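Local coordinates for possible substrate binding protein of ABC transporter system (Rhodopseudomonas palustris, PDB 3N0X), which probably binds branched-chain amino acids or related small molecules and delivers them to an ABC transporter for uptake, at residues 115-129 with 326-339. Numbering follows the deposited sequence.
Sequences WNRYIFRTGRNSSQD and MVFRKEDHQALQSM
His-333 is sandwiched between two aromatic rings that meet it differently: the Phe-120 ring lies nearly parallel on one face as an offset stack, centroids 3.8 Å apart, while Trp-115 turns its edge to the opposite face in a T-shaped pair. The cluster lies where strand 119-121, an outer strand of one lobe's sheet in this periplasmic binding protein fold, meets the turn joining antiparallel strands 324-328 and 335-345, just before the chain leaves that sheet for helix 126-137 and the other lobe. Phe-120 also points its CD2 edge at the face of Phe-328, with planes at 66°. In the plane of the imidazole, His-333 ND1 donates to Ile-119 O at 2.7 Å, and Trp-115 NE1 reaches the same oxygen from the other face of its carbonyl plane; His-333 NE2 is hydrogen-bonded to Glu-315 OE2. Two backbone bonds, Arg-121 N to His-333 O and Ala-335 N to Arg-121 O, make the single beta bridge of Arg-121 with Gln-334.

Beyond it, the buried Gln-334 amide is used at both ends. Gln-334 bends at chi2 (64°), turning its OE1 to Arg-121 NE, which meets a lone pair at 2.8 Å, while Gln-334 NE2 donates to Gly-123 O at 2.9 Å, the latter bond lying in both the amide and the carbonyl plane. Asn-125 ND2 adds a weak bond to OE1. A leucine in place of Gln-334 would probably leave Arg-121 NE and Gly-123 O without these mates.

Asn-125 and Gln-128 form a capping box at the start of helix 126-137. Gln-337 OE1 accepts from Lys-323 NZ, and Ala-335 O accepts from three amides, Gln-128 NE2 at 3.1 Å together with Gln-334 NE2 and Gln-337 NE2.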
ATOM      1  N   TRP A 115       8.045  -4.240 -15.211  1.00 17.20           N
ATOM      2  CA  TRP A 115       7.131  -5.370 -15.136  1.00 15.63           C
ATOM      3  C   TRP A 115       7.442  -6.473 -16.163  1.00 15.71           C
ATOM      4  O   TRP A 115       7.999  -6.218 -17.232  1.00 17.50           O
ATOM      5  CB  TRP A 115       5.704  -4.852 -15.399  1.00 15.21           C
ATOM      6  CG  TRP A 115       4.641  -5.855 -15.440  1.00 14.46           C
ATOM      7  CD1 TRP A 115       3.953  -6.357 -14.382  1.00 18.96           C
ATOM      8  CD2 TRP A 115       4.071  -6.432 -16.612  1.00 15.52           C
ATOM      9  NE1 TRP A 115       3.000  -7.245 -14.828  1.00 16.80           N
ATOM     10  CE2 TRP A 115       3.062  -7.320 -16.189  1.00 16.25           C
ATOM     11  CE3 TRP A 115       4.359  -6.338 -17.978  1.00 18.09           C
ATOM     12  CZ2 TRP A 115       2.308  -8.069 -17.085  1.00 18.05           C
ATOM     13  CZ3 TRP A 115       3.613  -7.107 -18.878  1.00 18.13           C
ATOM     14  CH2 TRP A 115       2.588  -7.944 -18.412  1.00 17.89           C
ATOM     15  N   ASN A 116       7.079  -7.691 -15.804  1.00 16.53           N
ATOM     16  CA  ASN A 116       6.974  -8.789 -16.768  1.00 15.24           C
ATOM     17  C   ASN A 116       5.740  -9.646 -16.457  1.00 15.77           C
ATOM     18  O   ASN A 116       5.129  -9.500 -15.387  1.00 16.50           O
ATOM     19  CB  ASN A 116       8.263  -9.601 -16.839  1.00 14.93           C
ATOM     20  CG  ASN A 116       8.493 -10.454 -15.635  1.00 16.72           C
ATOM     21  OD1 ASN A 116       7.715 -11.377 -15.357  1.00 16.49           O
ATOM     22  ND2 ASN A 116       9.581 -10.177 -14.903  1.00 16.98           N
ATOM     23  N   ARG A 117       5.383 -10.493 -17.415  1.00 17.13           N
ATOM     24  CA  ARG A 117       4.140 -11.258 -17.370  1.00 16.04           C
ATOM     25  C   ARG A 117       3.969 -12.194 -16.168  1.00 16.00           C
ATOM     26  O   ARG A 117       2.863 -12.622 -15.881  1.00 17.87           O
ATOM     27  CB  ARG A 117       3.955 -12.058 -18.672  1.00 17.27           C
ATOM     28  CG  ARG A 117       4.970 -13.164 -18.852  1.00 18.15           C
ATOM     29  CD  ARG A 117       5.030 -13.662 -20.263  1.00 19.36           C
ATOM     30  NE  ARG A 117       3.762 -14.280 -20.649  1.00 19.16           N
ATOM     31  CZ  ARG A 117       3.436 -15.543 -20.413  1.00 19.72           C
ATOM     32  NH1 ARG A 117       4.290 -16.373 -19.823  1.00 19.83           N
ATOM     33  NH2 ARG A 117       2.239 -15.996 -20.775  1.00 21.25           N
ATOM     34  N   TYR A 118       5.060 -12.536 -15.497  1.00 15.62           N
ATOM     35  CA  TYR A 118       5.023 -13.423 -14.326  1.00 14.96           C
ATOM     36  C   TYR A 118       4.761 -12.671 -13.013  1.00 15.01           C
ATOM     37  O   TYR A 118       4.634 -13.288 -11.956  1.00 15.61           O
ATOM     38  CB  TYR A 118       6.363 -14.184 -14.221  1.00 15.13           C
ATOM     39  CG  TYR A 118       6.562 -15.100 -15.432  1.00 14.29           C
ATOM     40  CD1 TYR A 118       6.003 -16.355 -15.466  1.00 15.52           C
ATOM     41  CD2 TYR A 118       7.301 -14.690 -16.527  1.00 15.63           C
ATOM     42  CE1 TYR A 118       6.132 -17.186 -16.559  1.00 19.00           C
ATOM     43  CE2 TYR A 118       7.429 -15.507 -17.632  1.00 17.94           C
ATOM     44  CZ  TYR A 118       6.848 -16.766 -17.653  1.00 16.31           C
ATOM     45  OH  TYR A 118       6.953 -17.637 -18.733  1.00 18.51           O
ATOM     46  N   ILE A 119       4.694 -11.356 -13.101  1.00 13.46           N
ATOM     47  CA  ILE A 119       4.523 -10.474 -11.944  1.00 13.71           C
ATOM     48  C   ILE A 119       3.057 -10.061 -11.771  1.00 14.47           C
ATOM     49  O   ILE A 119       2.428  -9.523 -12.689  1.00 15.73           O
ATOM     50  CB  ILE A 119       5.413  -9.194 -12.077  1.00 14.15           C
ATOM     51  CG1 ILE A 119       6.865  -9.536 -12.386  1.00 15.91           C
ATOM     52  CG2 ILE A 119       5.287  -8.291 -10.801  1.00 14.91           C
ATOM     53  CD1 ILE A 119       7.499 -10.559 -11.475  1.00 16.38           C
ATOM     54  N   PHE A 120       2.526 -10.342 -10.575  1.00 13.45           N
ATOM     55  CA  PHE A 120       1.248  -9.823 -10.128  1.00 13.06           C
ATOM     56  C   PHE A 120       1.524  -9.041  -8.841  1.00 14.53           C
ATOM     57  O   PHE A 120       2.574  -9.165  -8.222  1.00 15.12           O
ATOM     58  CB  PHE A 120       0.225 -10.922  -9.881  1.00 12.99           C
ATOM     59  CG  PHE A 120      -0.275 -11.605 -11.133  1.00 13.88           C
ATOM     60  CD1 PHE A 120       0.529 -12.542 -11.811  1.00 17.01           C
ATOM     61  CD2 PHE A 120      -1.487 -11.268 -11.679  1.00 14.40           C
ATOM     62  CE1 PHE A 120       0.059 -13.152 -12.962  1.00 16.05           C
ATOM     63  CE2 PHE A 120      -1.952 -11.886 -12.815  1.00 15.06           C
ATOM     64  CZ  PHE A 120      -1.184 -12.814 -13.462  1.00 16.12           C
ATOM     65  N   ARG A 121       0.592  -8.188  -8.449  1.00 13.24           N
ATOM     66  CA  ARG A 121       0.787  -7.410  -7.221  1.00 13.42           C
ATOM     67  C   ARG A 121      -0.510  -7.247  -6.469  1.00 12.98           C
ATOM     68  O   ARG A 121      -1.449  -6.661  -6.990  1.00 13.08           O
ATOM     69  CB  ARG A 121       1.382  -6.029  -7.505  1.00 13.82           C
ATOM     70  CG  ARG A 121       1.460  -5.197  -6.209  1.00 15.24           C
ATOM     71  CD  ARG A 121       2.520  -4.186  -6.158  1.00 14.03           C
ATOM     72  NE  ARG A 121       2.519  -3.255  -7.285  1.00 13.52           N
ATOM     73  CZ  ARG A 121       3.501  -2.361  -7.465  1.00 14.61           C
ATOM     74  NH1 ARG A 121       4.462  -2.284  -6.598  1.00 13.50           N
ATOM     75  NH2 ARG A 121       3.526  -1.569  -8.536  1.00 13.81           N
ATOM     76  N   THR A 122      -0.517  -7.701  -5.206  1.00 12.94           N
ATOM     77  CA  THR A 122      -1.621  -7.432  -4.287  1.00 12.95           C
ATOM     78  C   THR A 122      -1.432  -6.115  -3.490  1.00 13.38           C
ATOM     79  O   THR A 122      -2.429  -5.475  -3.157  1.00 16.67           O
ATOM     80  CB  THR A 122      -1.850  -8.595  -3.325  1.00 13.41           C
ATOM     81  OG1 THR A 122      -0.626  -8.911  -2.643  1.00 13.10           O
ATOM     82  CG2 THR A 122      -2.353  -9.806  -4.053  1.00 14.64           C
ATOM     83  N   GLY A 123      -0.188  -5.769  -3.177  1.00 14.22           N
ATOM     84  CA  GLY A 123       0.094  -4.526  -2.477  1.00 15.45           C
ATOM     85  C   GLY A 123      -0.419  -3.358  -3.293  1.00 15.70           C
ATOM     86  O   GLY A 123      -0.517  -3.432  -4.525  1.00 16.30           O
ATOM     87  N   ARG A 124      -0.824  -2.280  -2.635  1.00 13.59           N
ATOM     88  CA  ARG A 124      -1.132  -1.078  -3.413  1.00 14.02           C
ATOM     89  C   ARG A 124       0.178  -0.488  -3.917  1.00 13.58           C
ATOM     90  O   ARG A 124       1.230  -0.660  -3.327  1.00 14.79           O
ATOM     91  CB  ARG A 124      -1.980  -0.055  -2.649  1.00 15.57           C
ATOM     92  CG  ARG A 124      -1.246   1.004  -1.855  1.00 15.30           C
ATOM     93  CD  ARG A 124      -0.434   0.427  -0.705  1.00 14.38           C
ATOM     94  NE  ARG A 124       0.191   1.468   0.093  1.00 13.36           N
ATOM     95  CZ  ARG A 124       1.105   1.297   1.043  1.00 15.07           C
ATOM     96  NH1 ARG A 124       1.494   0.079   1.452  1.00 15.62           N
ATOM     97  NH2 ARG A 124       1.644   2.375   1.620  1.00 16.69           N
ATOM     98  N   ASN A 125       0.103   0.222  -5.024  1.00 14.05           N
ATOM     99  CA  ASN A 125       1.261   0.946  -5.523  1.00 13.80           C
ATOM    100  C   ASN A 125       1.219   2.414  -5.110  1.00 12.71           C
ATOM    101  O   ASN A 125       0.204   2.913  -4.618  1.00 12.92           O
ATOM    102  CB  ASN A 125       1.490   0.747  -7.043  1.00 13.30           C
ATOM    103  CG  ASN A 125       0.409   1.315  -7.915  1.00 16.07           C
ATOM    104  OD1 ASN A 125      -0.127   2.392  -7.658  1.00 15.79           O
ATOM    105  ND2 ASN A 125       0.071   0.593  -8.989  1.00 18.01           N
ATOM    106  N   SER A 126       2.366   3.100  -5.248  1.00 14.16           N
ATOM    107  CA  SER A 126       2.472   4.489  -4.793  0.50 13.63           C
ATOM    108  C   SER A 126       1.518   5.419  -5.559  1.00 13.40           C
ATOM    109  O   SER A 126       1.014   6.389  -5.002  1.00 14.55           O
ATOM    110  CB  SER A 126       3.916   4.958  -4.893  0.50 15.67           C
ATOM    111  OG  SER A 126       4.699   4.302  -3.916  0.50 17.95           O
ATOM    112  N   SER A 127       1.244   5.110  -6.818  1.00 14.08           N
ATOM    113  CA  SER A 127       0.199   5.851  -7.552  1.00 16.13           C
ATOM    114  C   SER A 127      -1.184   5.710  -6.917  1.00 14.86           C
ATOM    115  O   SER A 127      -1.918   6.713  -6.823  1.00 14.36           O
ATOM    116  CB  SER A 127       0.158   5.505  -9.043  1.00 16.79           C
ATOM    117  OG  SER A 127       1.268   6.108  -9.698  1.00 20.50           O
ATOM    118  N   GLN A 128      -1.565   4.503  -6.478  1.00 12.87           N
ATOM    119  CA  GLN A 128      -2.827   4.326  -5.755  1.00 13.00           C
ATOM    120  C   GLN A 128      -2.865   5.205  -4.486  1.00 11.77           C
ATOM    121  O   GLN A 128      -3.885   5.848  -4.199  1.00 12.75           O
ATOM    122  CB  GLN A 128      -3.101   2.857  -5.455  1.00 13.01           C
ATOM    123  CG  GLN A 128      -3.609   2.084  -6.731  1.00 13.37           C
ATOM    124  CD  GLN A 128      -3.588   0.573  -6.515  1.00 13.96           C
ATOM    125  OE1 GLN A 128      -2.569   0.020  -6.089  1.00 13.58           O
ATOM    126  NE2 GLN A 128      -4.682  -0.084  -6.828  1.00 13.92           N
ATOM    127  N   ASP A 129      -1.752   5.251  -3.743  1.00 11.53           N
ATOM    128  CA  ASP A 129      -1.715   6.133  -2.574  1.00 12.11           C
ATOM    129  C   ASP A 129      -2.018   7.609  -2.971  1.00 12.60           C
ATOM    130  O   ASP A 129      -2.917   8.252  -2.453  1.00 14.28           O
ATOM    131  CB  ASP A 129      -0.385   6.003  -1.843  1.00 14.72           C
ATOM    132  CG  ASP A 129      -0.334   4.783  -0.917  1.00 17.05           C
ATOM    133  OD1 ASP A 129      -1.408   4.317  -0.480  1.00 16.26           O
ATOM    134  OD2 ASP A 129       0.789   4.368  -0.563  1.00 19.69           O
HETATM  135  N   MSE A 326     -10.886  -7.273  -4.400  1.00 12.72           N
HETATM  136  CA  MSE A 326      -9.751  -6.803  -5.213  1.00 13.14           C
HETATM  137  C   MSE A 326      -9.868  -7.486  -6.584  1.00 14.13           C
HETATM  138  O   MSE A 326     -10.515  -8.506  -6.702  1.00 14.07           O
HETATM  139  CB  MSE A 326      -8.414  -7.106  -4.570  1.00 14.64           C
HETATM  140  CG  MSE A 326      -8.129  -6.309  -3.323  1.00 13.34           C
HETATM  141 SE   MSE A 326      -6.303  -6.455  -2.860  0.75 11.23          SE
HETATM  142  CE  MSE A 326      -6.402  -5.589  -1.193  1.00 12.72           C
ATOM    143  N   VAL A 327      -9.253  -6.890  -7.612  1.00 13.61           N
ATOM    144  CA  VAL A 327      -9.231  -7.517  -8.925  0.50 13.54           C
ATOM    145  C   VAL A 327      -7.859  -7.300  -9.556  1.00 14.27           C
ATOM    146  O   VAL A 327      -7.335  -6.186  -9.593  1.00 14.17           O
ATOM    147  CB  VAL A 327     -10.423  -7.066  -9.845  0.50 14.36           C
ATOM    148  CG1 VAL A 327     -10.444  -5.530 -10.095  0.50 11.40           C
ATOM    149  CG2 VAL A 327     -10.415  -7.841 -11.162  0.50 15.86           C
ATOM    150  N   PHE A 328      -7.259  -8.382 -10.049  1.00 13.83           N
ATOM    151  CA  PHE A 328      -6.001  -8.238 -10.800  1.00 13.21           C
ATOM    152  C   PHE A 328      -6.335  -7.732 -12.193  1.00 12.48           C
ATOM    153  O   PHE A 328      -6.948  -8.419 -12.995  1.00 16.19           O
ATOM    154  CB  PHE A 328      -5.242  -9.535 -10.962  1.00 14.28           C
ATOM    155  CG  PHE A 328      -4.580 -10.048  -9.706  1.00 11.82           C
ATOM    156  CD1 PHE A 328      -3.672  -9.284  -8.963  1.00 14.60           C
ATOM    157  CD2 PHE A 328      -4.819 -11.345  -9.294  1.00 15.23           C
ATOM    158  CE1 PHE A 328      -3.061  -9.787  -7.866  1.00 14.10           C
ATOM    159  CE2 PHE A 328      -4.167 -11.875  -8.175  1.00 15.05           C
ATOM    160  CZ  PHE A 328      -3.296 -11.110  -7.454  1.00 14.29           C
ATOM    161  N   ARG A 329      -5.902  -6.525 -12.498  1.00 14.55           N
ATOM    162  CA  ARG A 329      -6.165  -5.950 -13.810  1.00 15.29           C
ATOM    163  C   ARG A 329      -5.425  -6.763 -14.848  1.00 16.02           C
ATOM    164  O   ARG A 329      -4.259  -7.082 -14.651  1.00 16.35           O
ATOM    165  CB  ARG A 329      -5.699  -4.496 -13.796  1.00 16.18           C
ATOM    166  CG  ARG A 329      -5.901  -3.764 -15.128  1.00 20.47           C
ATOM    167  CD  ARG A 329      -5.994  -2.297 -14.896  1.00 21.39           C
ATOM    168  NE  ARG A 329      -4.763  -1.708 -14.348  1.00 16.42           N
ATOM    169  CZ  ARG A 329      -4.652  -0.421 -14.082  1.00 17.34           C
ATOM    170  NH1 ARG A 329      -5.706   0.380 -14.267  1.00 15.79           N
ATOM    171  NH2 ARG A 329      -3.509   0.066 -13.665  1.00 15.46           N
ATOM    172  N   LYS A 330      -6.089  -7.117 -15.952  1.00 18.00           N
ATOM    173  CA  LYS A 330      -5.465  -7.917 -17.003  1.00 20.16           C
ATOM    174  C   LYS A 330      -4.184  -7.284 -17.584  1.00 18.53           C
ATOM    175  O   LYS A 330      -3.179  -7.990 -17.833  1.00 18.92           O
ATOM    176  CB  LYS A 330      -6.490  -8.171 -18.119  1.00 21.03           C
ATOM    177  CG  LYS A 330      -5.956  -8.886 -19.373  1.00 30.89           C
ATOM    178  N   GLU A 331      -4.188  -5.988 -17.807  1.00 19.16           N
ATOM    179  CA  GLU A 331      -3.114  -5.343 -18.568  0.60 18.91           C
ATOM    180  C   GLU A 331      -1.782  -5.361 -17.841  1.00 17.65           C
ATOM    181  O   GLU A 331      -0.757  -5.691 -18.427  1.00 18.57           O
ATOM    182  CB  GLU A 331      -3.449  -3.881 -18.882  0.60 19.25           C
ATOM    183  CG  GLU A 331      -4.664  -3.683 -19.778  0.60 22.82           C
ATOM    184  CD  GLU A 331      -5.976  -3.459 -19.022  0.60 23.80           C
ATOM    185  OE1 GLU A 331      -6.355  -4.258 -18.131  0.60 20.20           O
ATOM    186  OE2 GLU A 331      -6.668  -2.475 -19.364  0.60 37.25           O
ATOM    187  N   ASP A 332      -1.813  -4.997 -16.562  1.00 14.47           N
ATOM    188  CA  ASP A 332      -0.573  -4.810 -15.760  1.00 14.07           C
ATOM    189  C   ASP A 332      -0.492  -5.631 -14.484  1.00 14.42           C
ATOM    190  O   ASP A 332       0.487  -5.523 -13.722  1.00 15.36           O
ATOM    191  CB  ASP A 332      -0.328  -3.311 -15.439  1.00 14.18           C
ATOM    192  CG  ASP A 332      -1.389  -2.698 -14.560  1.00 16.36           C
ATOM    193  OD1 ASP A 332      -2.396  -3.382 -14.268  1.00 15.22           O
ATOM    194  OD2 ASP A 332      -1.197  -1.507 -14.160  1.00 17.91           O
ATOM    195  N   HIS A 333      -1.497  -6.486 -14.305  1.00 14.29           N
ATOM    196  CA  HIS A 333      -1.553  -7.417 -13.173  1.00 13.27           C
ATOM    197  C   HIS A 333      -1.535  -6.751 -11.797  1.00 14.19           C
ATOM    198  O   HIS A 333      -1.218  -7.399 -10.811  1.00 14.89           O
ATOM    199  CB  HIS A 333      -0.391  -8.411 -13.231  1.00 13.89           C
ATOM    200  CG  HIS A 333      -0.365  -9.273 -14.454  1.00 14.99           C
ATOM    201  ND1 HIS A 333       0.661 -10.168 -14.684  1.00 14.59           N
ATOM    202  CD2 HIS A 333      -1.235  -9.405 -15.484  1.00 15.88           C
ATOM    203  CE1 HIS A 333       0.412 -10.828 -15.806  1.00 15.82           C
ATOM    204  NE2 HIS A 333      -0.719 -10.372 -16.325  1.00 16.75           N
ATOM    205  N   GLN A 334      -1.892  -5.474 -11.732  1.00 13.61           N
ATOM    206  CA  GLN A 334      -1.989  -4.740 -10.457  1.00 12.58           C
ATOM    207  C   GLN A 334      -3.365  -4.981  -9.852  1.00 12.98           C
ATOM    208  O   GLN A 334      -4.384  -4.899 -10.547  1.00 13.21           O
ATOM    209  CB  GLN A 334      -1.836  -3.247 -10.702  1.00 13.75           C
ATOM    210  CG  GLN A 334      -2.095  -2.374  -9.482  1.00 14.11           C
ATOM    211  CD  GLN A 334      -1.092  -2.610  -8.340  1.00 14.06           C
ATOM    212  OE1 GLN A 334       0.109  -2.587  -8.567  1.00 15.10           O
ATOM    213  NE2 GLN A 334      -1.592  -2.871  -7.111  1.00 14.07           N
ATOM    214  N   ALA A 335      -3.396  -5.316  -8.567  1.00 13.76           N
ATOM    215  CA  ALA A 335      -4.667  -5.413  -7.858  1.00 12.74           C
ATOM    216  C   ALA A 335      -5.277  -4.023  -7.704  1.00 12.67           C
ATOM    217  O   ALA A 335      -4.784  -3.205  -6.938  1.00 13.13           O
ATOM    218  CB  ALA A 335      -4.498  -6.072  -6.476  1.00 13.84           C
ATOM    219  N   LEU A 336      -6.411  -3.824  -8.360  1.00 12.85           N
ATOM    220  CA  LEU A 336      -7.263  -2.690  -8.066  1.00 13.02           C
ATOM    221  C   LEU A 336      -7.994  -3.000  -6.753  1.00 12.81           C
ATOM    222  O   LEU A 336      -8.317  -4.138  -6.469  1.00 12.19           O
ATOM    223  CB  LEU A 336      -8.229  -2.457  -9.189  1.00 14.87           C
ATOM    224  CG  LEU A 336      -7.537  -2.182 -10.540  1.00 15.32           C
ATOM    225  CD1 LEU A 336      -8.642  -1.839 -11.553  1.00 20.08           C
ATOM    226  CD2 LEU A 336      -6.448  -1.084 -10.453  1.00 17.88           C
ATOM    227  N   GLN A 337      -8.221  -1.970  -5.955  1.00 13.26           N
ATOM    228  CA  GLN A 337      -8.714  -2.151  -4.602  1.00 13.26           C
ATOM    229  C   GLN A 337      -9.279  -0.837  -4.096  1.00 12.78           C
ATOM    230  O   GLN A 337      -8.932   0.241  -4.572  1.00 12.68           O
ATOM    231  CB  GLN A 337      -7.569  -2.647  -3.703  1.00 13.35           C
ATOM    232  CG  GLN A 337      -6.317  -1.717  -3.672  1.00 12.29           C
ATOM    233  CD  GLN A 337      -5.152  -2.381  -3.027  1.00 15.04           C
ATOM    234  OE1 GLN A 337      -5.020  -2.333  -1.797  1.00 12.63           O
ATOM    235  NE2 GLN A 337      -4.316  -3.059  -3.840  1.00 13.13           N
ATOM    236  N   SER A 338     -10.181  -0.952  -3.131  1.00 13.06           N
ATOM    237  CA  SER A 338     -10.666   0.215  -2.423  1.00 12.26           C
ATOM    238  C   SER A 338      -9.549   0.910  -1.714  1.00 11.50           C
ATOM    239  O   SER A 338      -8.565   0.291  -1.390  1.00 11.36           O
ATOM    240  CB  SER A 338     -11.717  -0.204  -1.366  1.00 13.99           C
ATOM    241  OG  SER A 338     -12.892  -0.711  -1.941  1.00 16.09           O
HETATM  242  N   MSE A 339      -9.757   2.190  -1.433  1.00 12.49           N
HETATM  243  CA  MSE A 339      -8.896   2.956  -0.535  1.00 11.69           C
HETATM  244  C   MSE A 339      -9.847   3.787   0.359  1.00 11.43           C
HETATM  245  O   MSE A 339     -11.041   3.893   0.064  1.00 14.06           O
HETATM  246  CB  MSE A 339      -7.946   3.856  -1.344  1.00 12.31           C
HETATM  247  CG  MSE A 339      -7.072   3.070  -2.357  1.00 12.43           C
HETATM  248 SE   MSE A 339      -5.649   2.042  -1.617  0.75 10.26          SE
HETATM  249  CE  MSE A 339      -4.550   3.543  -1.189  1.00 13.69           C
TER
HETATM  250  O   HOH W   1      -7.431   0.774  -6.994  1.00 13.75           O